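Side-chain contact in DUF1780 domain-containing protein (Pseudomonas aeruginosa, PDB 1Y0K), which is of unknown function but, as a member of the PD-(D/E)XK clan, is probably a nuclease-like protein: residues A[39-44]-A[199-204]. Numbering follows the deposited sequence. Where two conformers were deposited one is given.
Sequences EALNVP and RSILFD
A Schellman motif ends helix 26-40, and this C-terminal end packs on the edge strand 201-202 of the mixed sheet, in a fold probably of the PD-(D/E)XK nuclease kind. A40, L41, I201 and F203 carry the contact, which is van der Waals packing, with no hydrogen bond between 39-44 and 199-204. N42 takes a positive phi of 55°, and its N returns to E39 O at 3.2 Å, turning the chain off the helix just after A40 and L41, the two residues that touch the strand segment. I201 points at the helix end; F203, just past the strand, starts off to the side and brings only its ring across; L202 between them turns the other way and touches F154. By backbone hydrogen bonds I201 pairs with A180 of the antiparallel neighbour 179-185, and F203 with T178 just ahead of it.

Each partner makes its own kind of touch. I201 lays CG2 against A40 O at 3.7 Å, with CG1 a little farther from the same oxygen at 4.0 Å, so the carbonyl is met by both branches of one aliphatic side chain. I201 CG1, anti to the carbonyl carbon (chi1 -44°), comes to 4.2 Å from L41 CD2. The two side chains run at about a right angle, and L41 makes this contact with one methyl although its CB starts off away from the strand. L41 is buried, and also rests on N196.

F203 approaches with its rim rather than a face. With chi1 at -63°, CG sits beside the backbone N, and the ring reaches A40 edge-on; the CA of A40 lies in the ring plane, 3.7 Å from F203 CZ and 3.9 Å from F203 CE2.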
loop_
_atom_site.group_PDB
_atom_site.type_symbol
_atom_site.label_atom_id
_atom_site.label_comp_id
_atom_site.label_asym_id
_atom_site.label_seq_id
_atom_site.Cartn_x
_atom_site.Cartn_y
_atom_site.Cartn_z
ATOM N N GLU A 39 -5.177 8.074 -6.744
ATOM C CA GLU A 39 -5.965 9.204 -6.243
ATOM C C GLU A 39 -5.267 9.932 -5.096
ATOM O O GLU A 39 -5.261 11.158 -5.059
ATOM C CB GLU A 39 -7.372 8.760 -5.845
ATOM C CG GLU A 39 -8.191 8.377 -7.055
ATOM C CD GLU A 39 -9.500 7.731 -6.682
ATOM O OE1 GLU A 39 -9.767 7.576 -5.472
ATOM O OE2 GLU A 39 -10.253 7.366 -7.609
ATOM N N ALA A 40 -4.647 9.178 -4.193
ATOM C CA ALA A 40 -3.859 9.760 -3.102
ATOM C C ALA A 40 -2.721 10.631 -3.618
ATOM O O ALA A 40 -2.415 11.669 -3.032
ATOM C CB ALA A 40 -3.311 8.671 -2.200
ATOM N N LEU A 41 -2.105 10.205 -4.718
ATOM C CA LEU A 41 -0.957 10.907 -5.276
ATOM C C LEU A 41 -1.338 11.924 -6.335
ATOM O O LEU A 41 -0.453 12.552 -6.922
ATOM C CB LEU A 41 0.049 9.919 -5.872
ATOM C CG LEU A 41 0.596 8.842 -4.934
ATOM C CD1 LEU A 41 1.732 8.101 -5.628
ATOM C CD2 LEU A 41 1.076 9.460 -3.649
ATOM N N ASN A 42 -2.642 12.066 -6.576
ATOM C CA ASN A 42 -3.158 12.966 -7.602
ATOM C C ASN A 42 -2.540 12.660 -8.973
ATOM O O ASN A 42 -2.087 13.556 -9.692
ATOM C CB ASN A 42 -2.935 14.429 -7.177
ATOM C CG ASN A 42 -3.795 15.404 -7.948
ATOM O OD1 ASN A 42 -4.848 15.048 -8.472
ATOM N ND2 ASN A 42 -3.352 16.655 -8.009
ATOM N N VAL A 43 -2.512 11.373 -9.317
ATOM C CA VAL A 43 -1.991 10.917 -10.594
ATOM C C VAL A 43 -3.203 10.594 -11.466
ATOM O O VAL A 43 -3.996 9.710 -11.126
ATOM C CB VAL A 43 -1.085 9.659 -10.422
ATOM C CG1 VAL A 43 -0.724 9.055 -11.774
ATOM C CG2 VAL A 43 0.169 10.003 -9.619
ATOM N N PRO A 44 -3.370 11.331 -12.579
ATOM C CA PRO A 44 -4.521 11.105 -13.469
ATOM C C PRO A 44 -4.535 9.719 -14.114
ATOM O O PRO A 44 -3.485 9.158 -14.434
ATOM C CB PRO A 44 -4.363 12.179 -14.549
ATOM C CG PRO A 44 -2.944 12.639 -14.453
ATOM C CD PRO A 44 -2.492 12.417 -13.051
ATOM N N ARG A 199 7.695 11.992 1.553
ATOM C CA ARG A 199 6.456 12.613 1.985
ATOM C C ARG A 199 5.415 11.559 2.257
ATOM O O ARG A 199 5.476 10.484 1.704
ATOM C CB ARG A 199 5.944 13.623 0.963
ATOM C CG ARG A 199 5.151 13.059 -0.193
ATOM C CD ARG A 199 5.034 14.001 -1.387
ATOM N NE ARG A 199 3.664 14.145 -1.865
ATOM C CZ ARG A 199 3.274 15.010 -2.796
ATOM N NH1 ARG A 199 2.002 15.092 -3.165
ATOM N NH2 ARG A 199 4.161 15.790 -3.369
ATOM N N SER A 200 4.483 11.890 3.126
ATOM C CA SER A 200 3.316 11.067 3.360
ATOM C C SER A 200 2.073 11.892 3.048
ATOM O O SER A 200 2.039 13.085 3.292
ATOM C CB SER A 200 3.293 10.588 4.810
ATOM O OG SER A 200 4.289 9.616 5.063
ATOM N N ILE A 201 1.068 11.232 2.488
ATOM C CA ILE A 201 -0.217 11.887 2.280
ATOM C C ILE A 201 -1.224 11.475 3.349
ATOM O O ILE A 201 -1.547 10.296 3.490
ATOM C CB ILE A 201 -0.769 11.561 0.880
ATOM C CG1 ILE A 201 0.342 11.658 -0.167
ATOM C CG2 ILE A 201 -1.921 12.490 0.531
ATOM C CD1 ILE A 201 1.007 13.016 -0.227
ATOM N N LEU A 202 -1.738 12.446 4.075
ATOM C CA LEU A 202 -2.688 12.146 5.122
ATOM C C LEU A 202 -4.080 12.529 4.690
ATOM O O LEU A 202 -4.329 13.678 4.374
ATOM C CB LEU A 202 -2.340 12.911 6.385
ATOM C CG LEU A 202 -1.376 12.296 7.381
ATOM C CD1 LEU A 202 -0.083 11.899 6.726
ATOM C CD2 LEU A 202 -1.160 13.240 8.551
ATOM N N PHE A 203 -4.977 11.555 4.708
ATOM C CA PHE A 203 -6.351 11.786 4.347
ATOM C C PHE A 203 -7.166 12.261 5.525
ATOM O O PHE A 203 -7.122 11.663 6.588
ATOM C CB PHE A 203 -6.983 10.519 3.811
ATOM C CG PHE A 203 -6.347 10.020 2.570
ATOM C CD1 PHE A 203 -5.900 8.725 2.490
ATOM C CD2 PHE A 203 -6.212 10.828 1.483
ATOM C CE1 PHE A 203 -5.328 8.252 1.358
ATOM C CE2 PHE A 203 -5.634 10.351 0.349
ATOM C CZ PHE A 203 -5.193 9.064 0.297
ATOM N N ASP A 204 -7.942 13.311 5.306
ATOM C CA ASP A 204 -9.114 13.557 6.126
ATOM C C ASP A 204 -10.061 12.364 6.159
ATOM O O ASP A 204 -10.135 11.601 5.213
ATOM C CB ASP A 204 -9.867 14.784 5.649
ATOM C CG ASP A 204 -9.053 16.042 5.746
ATOM O OD1 ASP A 204 -7.889 15.958 6.157
ATOM O OD2 ASP A 204 -9.510 17.155 5.434
#